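Long-range contact in ERPC (PDB 4BXM), which probably recruits the host complement regulator factor H to the spirochaete surface, as an outer surface lipoprotein of the Erp family: residues M86-Y97 / G109-I119. Sequence-based numbering, arbitrary orientation.
Sequences MTEGGSFKTSLY and GIQNKEIITKI
Thr94 grips the backbone of Lys113 twice where the antiparallel pairing of 90-93 with 114-119 gives way to a water-bridged join. Thr94 N donates to Lys113 O at 3.0 Å, tilted from the carbonyl plane, while Thr94 OG1 reaches the same Lys113 O at 2.6 Å, in that plane and on a lone pair. With OG1 lodged between its own N and carbonyl carbon (chi1 59°), the hydroxyl also accepts from a water that donates to Ile110 O and accepts from Lys113 N. One water thus links both segments beside the direct bonds, among them Asn112 N to Ser95 O (3.2 Å, from above the carbonyl plane). Pairing resumes at Tyr97 and Ile110, joined by two backbone bonds.

On the face carrying Phe92, Ile115 and Thr117, Ile115 lies alongside Phe92, pointing the same way, and sets CB over one face of the ring toward its rim, 3.5 Å from Phe92 CZ. Thr117 CG2 approaches the ring edge and meets Met86 SD at 3.9 Å. The hydroxyl of Thr117 bonds Ala85 O in helix 79-88 and takes a weak bond from Gly90 N, supplementing the two backbone bonds that pair Gly90 with Thr117. Farther along, the aliphatic chain of Lys113 crosses one face of Tyr97, with Lys113 CD 3.8 Å from Tyr97 CG; the ring hydroxyl is held by Glu103. On the face carrying Ser91, Lys93 and Glu114, Glu114, bent at chi2 (63°), folds its carboxylate back against Phe92 C and Lys93 CB, and Ser91 OG reaches OE2 only weakly.

Gly89 leaves helix 79-88 with positive phi. Strands 90-93 and 110-111 are the outermost of the antiparallel sheet; pairing 90-93 with 114-122 and 96-97 with 110-111 brings its two ends together, curling the sheet round on itself. Strand 114-122 continues to 125-134, whereas the classic bulge at Ser95 and Leu96 faces Ser73 of strand 67-74; Phe82 meets Phe92 edge-to-face, and Met86 packs on helix 149-156.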
ATOM      1  N   MET A  86       8.359  -2.367  -6.026  1.00 20.36           N
ATOM      2  CA  MET A  86       7.102  -1.867  -6.561  1.00 21.18           C
ATOM      3  C   MET A  86       7.043  -1.745  -8.113  1.00 24.85           C
ATOM      4  O   MET A  86       6.010  -1.373  -8.675  1.00 23.29           O
ATOM      5  CB  MET A  86       6.773  -0.491  -5.952  1.00 21.73           C
ATOM      6  CG  MET A  86       6.501  -0.517  -4.488  1.00 23.79           C
ATOM      7  SD  MET A  86       5.160  -1.592  -3.866  1.00 26.44           S
ATOM      8  CE  MET A  86       3.710  -0.625  -4.207  1.00 29.62           C
ATOM      9  N   THR A  87       8.140  -2.008  -8.781  1.00 24.40           N
ATOM     10  CA  THR A  87       8.183  -1.951 -10.223  1.00 28.08           C
ATOM     11  C   THR A  87       8.597  -3.287 -10.878  1.00 32.75           C
ATOM     12  O   THR A  87       8.143  -3.558 -12.009  1.00 29.15           O
ATOM     13  CB  THR A  87       9.177  -0.883 -10.696  1.00 28.14           C
ATOM     14  OG1 THR A  87      10.475  -1.184 -10.199  1.00 25.42           O
ATOM     15  CG2 THR A  87       8.718   0.486 -10.210  1.00 29.67           C
ATOM     16  N   GLU A  88       9.347  -4.112 -10.125  1.00 31.81           N
ATOM     17  CA  GLU A  88       9.806  -5.401 -10.550  1.00 31.26           C
ATOM     18  C   GLU A  88       9.375  -6.561  -9.691  1.00 32.45           C
ATOM     19  O   GLU A  88       9.648  -7.690 -10.131  1.00 30.11           O
ATOM     20  CB  GLU A  88      11.329  -5.463 -10.596  1.00 31.90           C
ATOM     21  CG  GLU A  88      12.005  -4.341 -11.382  1.00 39.63           C
ATOM     22  CD  GLU A  88      13.505  -4.438 -11.262  1.00 40.41           C
ATOM     23  OE1 GLU A  88      13.970  -5.560 -10.976  1.00 48.61           O
ATOM     24  OE2 GLU A  88      14.199  -3.414 -11.403  1.00 40.25           O
ATOM     25  N   GLY A  89       8.777  -6.351  -8.488  1.00 29.04           N
ATOM     26  CA  GLY A  89       8.550  -7.468  -7.560  1.00 26.44           C
ATOM     27  C   GLY A  89       9.815  -7.656  -6.748  1.00 26.42           C
ATOM     28  O   GLY A  89      10.907  -7.394  -7.239  1.00 22.08           O
ATOM     29  N   GLY A  90       9.668  -7.954  -5.450  1.00 25.07           N
ATOM     30  CA  GLY A  90      10.831  -7.994  -4.531  1.00 23.76           C
ATOM     31  C   GLY A  90      10.364  -7.846  -3.101  1.00 25.07           C
ATOM     32  O   GLY A  90       9.258  -8.227  -2.788  1.00 22.23           O
ATOM     33  N   SER A  91      11.147  -7.165  -2.249  1.00 25.05           N
ATOM     34  CA  SER A  91      10.730  -7.030  -0.858  1.00 25.16           C
ATOM     35  C   SER A  91      11.322  -5.721  -0.284  1.00 22.77           C
ATOM     36  O   SER A  91      12.323  -5.197  -0.766  1.00 22.92           O
ATOM     37  CB  SER A  91      11.126  -8.282  -0.021  1.00 23.35           C
ATOM     38  OG  SER A  91      12.542  -8.306   0.065  1.00 22.02           O
ATOM     39  N   PHE A  92      10.630  -5.166   0.697  1.00 22.21           N
ATOM     40  CA  PHE A  92      11.165  -4.028   1.466  1.00 21.87           C
ATOM     41  C   PHE A  92      10.614  -4.117   2.876  1.00 20.79           C
ATOM     42  O   PHE A  92       9.540  -4.713   3.148  1.00 26.25           O
ATOM     43  CB  PHE A  92      10.856  -2.649   0.804  1.00 21.87           C
ATOM     44  CG  PHE A  92       9.400  -2.410   0.638  1.00 21.55           C
ATOM     45  CD1 PHE A  92       8.709  -2.984  -0.419  1.00 20.06           C
ATOM     46  CD2 PHE A  92       8.682  -1.713   1.606  1.00 22.76           C
ATOM     47  CE1 PHE A  92       7.357  -2.783  -0.552  1.00 20.09           C
ATOM     48  CE2 PHE A  92       7.317  -1.565   1.505  1.00 21.36           C
ATOM     49  CZ  PHE A  92       6.661  -2.087   0.409  1.00 21.04           C
ATOM     50  N   LYS A  93      11.345  -3.493   3.782  1.00 22.32           N
ATOM     51  CA  LYS A  93      10.918  -3.341   5.171  1.00 23.55           C
ATOM     52  C   LYS A  93      10.259  -1.984   5.448  1.00 20.10           C
ATOM     53  O   LYS A  93      10.874  -0.946   5.270  1.00 19.56           O
ATOM     54  CB  LYS A  93      12.120  -3.569   6.102  1.00 26.91           C
ATOM     55  CG  LYS A  93      11.716  -4.121   7.472  1.00 32.50           C
ATOM     56  CD  LYS A  93      12.891  -4.059   8.452  1.00 35.88           C
ATOM     57  CE  LYS A  93      13.041  -2.634   9.006  1.00 42.17           C
ATOM     58  NZ  LYS A  93      14.403  -2.366   9.571  1.00 55.56           N
ATOM     59  N   THR A  94       9.050  -2.009   5.984  1.00 18.69           N
ATOM     60  CA  THR A  94       8.445  -0.820   6.538  1.00 18.37           C
ATOM     61  C   THR A  94       8.951  -0.527   7.953  1.00 20.96           C
ATOM     62  O   THR A  94       9.344  -1.454   8.670  1.00 21.34           O
ATOM     63  CB  THR A  94       6.933  -1.010   6.515  1.00 18.88           C
ATOM     64  OG1 THR A  94       6.511  -2.171   7.276  1.00 18.82           O
ATOM     65  CG2 THR A  94       6.533  -1.247   5.056  1.00 19.93           C
ATOM     66  N   SER A  95       8.919   0.737   8.373  1.00 20.56           N
ATOM     67  CA  SER A  95       9.229   1.132   9.754  1.00 19.51           C
ATOM     68  C   SER A  95       7.939   0.996  10.513  1.00 21.59           C
ATOM     69  O   SER A  95       7.852   0.430  11.626  1.00 19.40           O
ATOM     70  CB  SER A  95       9.739   2.580   9.773  1.00 22.83           C
ATOM     71  OG  SER A  95       8.928   3.347   8.876  1.00 25.14           O
ATOM     72  N   LEU A  96       6.871   1.286   9.824  1.00 21.61           N
ATOM     73  CA  LEU A  96       5.575   1.237  10.446  1.00 22.28           C
ATOM     74  C   LEU A  96       4.486   0.887   9.477  1.00 23.50           C
ATOM     75  O   LEU A  96       4.472   1.415   8.390  1.00 22.42           O
ATOM     76  CB  LEU A  96       5.354   2.630  11.041  1.00 26.79           C
ATOM     77  CG  LEU A  96       4.258   2.750  12.020  1.00 38.24           C
ATOM     78  CD1 LEU A  96       4.616   1.979  13.299  1.00 40.73           C
ATOM     79  CD2 LEU A  96       4.088   4.250  12.261  1.00 44.67           C
ATOM     80  N   TYR A  97       3.606  -0.065   9.841  1.00 22.63           N
ATOM     81  CA  TYR A  97       2.527  -0.499   8.991  1.00 20.41           C
ATOM     82  C   TYR A  97       1.232  -0.501   9.793  1.00 22.26           C
ATOM     83  O   TYR A  97       1.170  -1.145  10.867  1.00 21.30           O
ATOM     84  CB  TYR A  97       2.843  -1.900   8.445  1.00 18.85           C
ATOM     85  CG  TYR A  97       1.758  -2.437   7.570  1.00 18.14           C
ATOM     86  CD1 TYR A  97       0.606  -3.000   8.109  1.00 18.69           C
ATOM     87  CD2 TYR A  97       1.852  -2.372   6.167  1.00 18.32           C
ATOM     88  CE1 TYR A  97      -0.443  -3.436   7.307  1.00 18.36           C
ATOM     89  CE2 TYR A  97       0.800  -2.769   5.362  1.00 19.14           C
ATOM     90  CZ  TYR A  97      -0.345  -3.335   5.928  1.00 19.37           C
ATOM     91  OH  TYR A  97      -1.356  -3.828   5.098  1.00 20.87           O
ATOM     92  N   GLY A 109      -0.507  -0.242  14.974  1.00 25.19           N
ATOM     93  CA  GLY A 109       0.653  -0.358  14.076  1.00 23.41           C
ATOM     94  C   GLY A 109       1.453  -1.638  14.336  1.00 23.23           C
ATOM     95  O   GLY A 109       1.335  -2.267  15.412  1.00 24.39           O
ATOM     96  N   ILE A 110       2.187  -2.088  13.321  1.00 24.11           N
ATOM     97  CA  ILE A 110       3.254  -3.117  13.494  1.00 25.68           C
ATOM     98  C   ILE A 110       4.527  -2.473  12.929  1.00 22.44           C
ATOM     99  O   ILE A 110       4.463  -1.776  11.929  1.00 24.42           O
ATOM    100  CB  ILE A 110       2.849  -4.483  12.901  1.00 23.81           C
ATOM    101  CG1 ILE A 110       3.948  -5.557  13.104  1.00 23.64           C
ATOM    102  CG2 ILE A 110       2.427  -4.423  11.419  1.00 27.38           C
ATOM    103  CD1 ILE A 110       3.466  -6.912  12.678  1.00 23.96           C
ATOM    104  N   GLN A 111       5.645  -2.586  13.633  1.00 24.67           N
ATOM    105  CA  GLN A 111       6.927  -2.035  13.217  1.00 23.14           C
ATOM    106  C   GLN A 111       7.770  -3.119  12.529  1.00 22.17           C
ATOM    107  O   GLN A 111       7.673  -4.270  12.892  1.00 23.89           O
ATOM    108  CB  GLN A 111       7.752  -1.555  14.440  1.00 27.80           C
ATOM    109  CG  GLN A 111       7.665  -0.094  14.627  1.00 34.18           C
ATOM    110  CD  GLN A 111       8.083   0.472  15.977  1.00 38.13           C
ATOM    111  OE1 GLN A 111       8.801  -0.103  16.763  1.00 32.29           O
ATOM    112  NE2 GLN A 111       7.605   1.682  16.212  1.00 47.78           N
ATOM    113  N   ASN A 112       8.680  -2.693  11.658  1.00 20.61           N
ATOM    114  CA  ASN A 112       9.573  -3.570  10.982  1.00 22.10           C
ATOM    115  C   ASN A 112       8.916  -4.659  10.146  1.00 20.31           C
ATOM    116  O   ASN A 112       9.495  -5.676   9.973  1.00 19.27           O
ATOM    117  CB  ASN A 112      10.525  -4.225  12.032  1.00 24.16           C
ATOM    118  CG  ASN A 112      11.183  -3.187  12.903  1.00 22.80           C
ATOM    119  OD1 ASN A 112      11.113  -3.243  14.144  1.00 28.37           O
ATOM    120  ND2 ASN A 112      11.743  -2.191  12.280  1.00 22.53           N
ATOM    121  N   LYS A 113       7.712  -4.479   9.645  1.00 21.28           N
ATOM    122  CA  LYS A 113       7.064  -5.594   8.856  1.00 19.60           C
ATOM    123  C   LYS A 113       7.583  -5.545   7.410  1.00 19.24           C
ATOM    124  O   LYS A 113       7.635  -4.481   6.775  1.00 21.62           O
ATOM    125  CB  LYS A 113       5.603  -5.446   8.860  1.00 23.09           C
ATOM    126  CG  LYS A 113       4.820  -6.298   7.876  1.00 25.87           C
ATOM    127  CD  LYS A 113       3.352  -5.911   7.982  1.00 27.65           C
ATOM    128  CE  LYS A 113       2.464  -6.705   7.029  1.00 25.23           C
ATOM    129  NZ  LYS A 113       2.768  -8.137   7.236  1.00 27.13           N
ATOM    130  N   GLU A 114       7.992  -6.673   6.927  1.00 19.33           N
ATOM    131  CA  GLU A 114       8.553  -6.883   5.634  1.00 24.23           C
ATOM    132  C   GLU A 114       7.357  -7.030   4.689  1.00 24.18           C
ATOM    133  O   GLU A 114       6.444  -7.772   4.956  1.00 24.41           O
ATOM    134  CB  GLU A 114       9.404  -8.181   5.671  1.00 28.05           C
ATOM    135  CG  GLU A 114      10.387  -8.407   4.479  1.00 37.10           C
ATOM    136  CD  GLU A 114      11.511  -7.331   4.349  1.00 45.93           C
ATOM    137  OE1 GLU A 114      11.942  -6.719   5.385  1.00 44.24           O
ATOM    138  OE2 GLU A 114      11.984  -7.058   3.192  1.00 55.72           O
ATOM    139  N   ILE A 115       7.396  -6.316   3.590  1.00 23.17           N
ATOM    140  CA  ILE A 115       6.395  -6.444   2.504  1.00 24.29           C
ATOM    141  C   ILE A 115       7.009  -7.166   1.310  1.00 21.86           C
ATOM    142  O   ILE A 115       8.036  -6.743   0.790  1.00 21.89           O
ATOM    143  CB  ILE A 115       5.894  -5.060   2.065  1.00 24.69           C
ATOM    144  CG1 ILE A 115       5.238  -4.316   3.208  1.00 22.02           C
ATOM    145  CG2 ILE A 115       4.874  -5.134   0.939  1.00 29.22           C
ATOM    146  CD1 ILE A 115       4.117  -5.035   3.862  1.00 27.39           C
ATOM    147  N   ILE A 116       6.365  -8.251   0.877  1.00 21.17           N
ATOM    148  CA  ILE A 116       6.796  -9.020  -0.268  1.00 27.42           C
ATOM    149  C   ILE A 116       5.864  -8.752  -1.441  1.00 23.30           C
ATOM    150  O   ILE A 116       4.683  -8.871  -1.305  1.00 25.66           O
ATOM    151  CB  ILE A 116       6.920 -10.516   0.069  1.00 31.10           C
ATOM    152  CG1 ILE A 116       8.148 -10.677   1.016  1.00 34.46           C
ATOM    153  CG2 ILE A 116       7.206 -11.303  -1.194  1.00 32.90           C
ATOM    154  CD1 ILE A 116       8.324 -12.095   1.521  1.00 40.17           C
ATOM    155  N   THR A 117       6.426  -8.315  -2.570  1.00 24.69           N
ATOM    156  CA  THR A 117       5.614  -7.962  -3.746  1.00 22.55           C
ATOM    157  C   THR A 117       5.876  -8.959  -4.862  1.00 23.71           C
ATOM    158  O   THR A 117       6.923  -9.587  -4.910  1.00 23.32           O
ATOM    159  CB  THR A 117       5.912  -6.545  -4.305  1.00 22.47           C
ATOM    160  OG1 THR A 117       7.218  -6.494  -4.787  1.00 20.32           O
ATOM    161  CG2 THR A 117       5.727  -5.409  -3.229  1.00 23.49           C
ATOM    162  N   LYS A 118       4.868  -9.118  -5.714  1.00 25.21           N
ATOM    163  CA  LYS A 118       4.843 -10.077  -6.799  1.00 27.89           C
ATOM    164  C   LYS A 118       4.114  -9.335  -7.950  1.00 28.90           C
ATOM    165  O   LYS A 118       3.152  -8.621  -7.713  1.00 27.38           O
ATOM    166  CB  LYS A 118       3.966 -11.341  -6.462  1.00 32.24           C
ATOM    167  CG  LYS A 118       4.298 -12.137  -5.189  1.00 32.92           C
ATOM    168  CD  LYS A 118       3.417 -13.357  -5.028  1.00 33.21           C
ATOM    169  CE  LYS A 118       3.355 -13.831  -3.580  1.00 38.18           C
ATOM    170  NZ  LYS A 118       2.865 -15.237  -3.453  1.00 40.43           N
ATOM    171  N   ILE A 119       4.511  -9.616  -9.195  1.00 30.42           N
ATOM    172  CA  ILE A 119       3.761  -9.144 -10.382  1.00 30.83           C
ATOM    173  C   ILE A 119       2.775 -10.266 -10.748  1.00 31.21           C
ATOM    174  O   ILE A 119       3.179 -11.408 -10.974  1.00 30.27           O
ATOM    175  CB  ILE A 119       4.728  -8.755 -11.532  1.00 29.68           C
ATOM    176  CG1 ILE A 119       5.574  -7.551 -11.100  1.00 27.51           C
ATOM    177  CG2 ILE A 119       3.941  -8.366 -12.786  1.00 30.26           C
ATOM    178  CD1 ILE A 119       6.776  -7.276 -11.963  1.00 27.53           C
TER
HETATM  179  O   HOH W   1       6.394  -2.020   9.893  1.00 29.43           O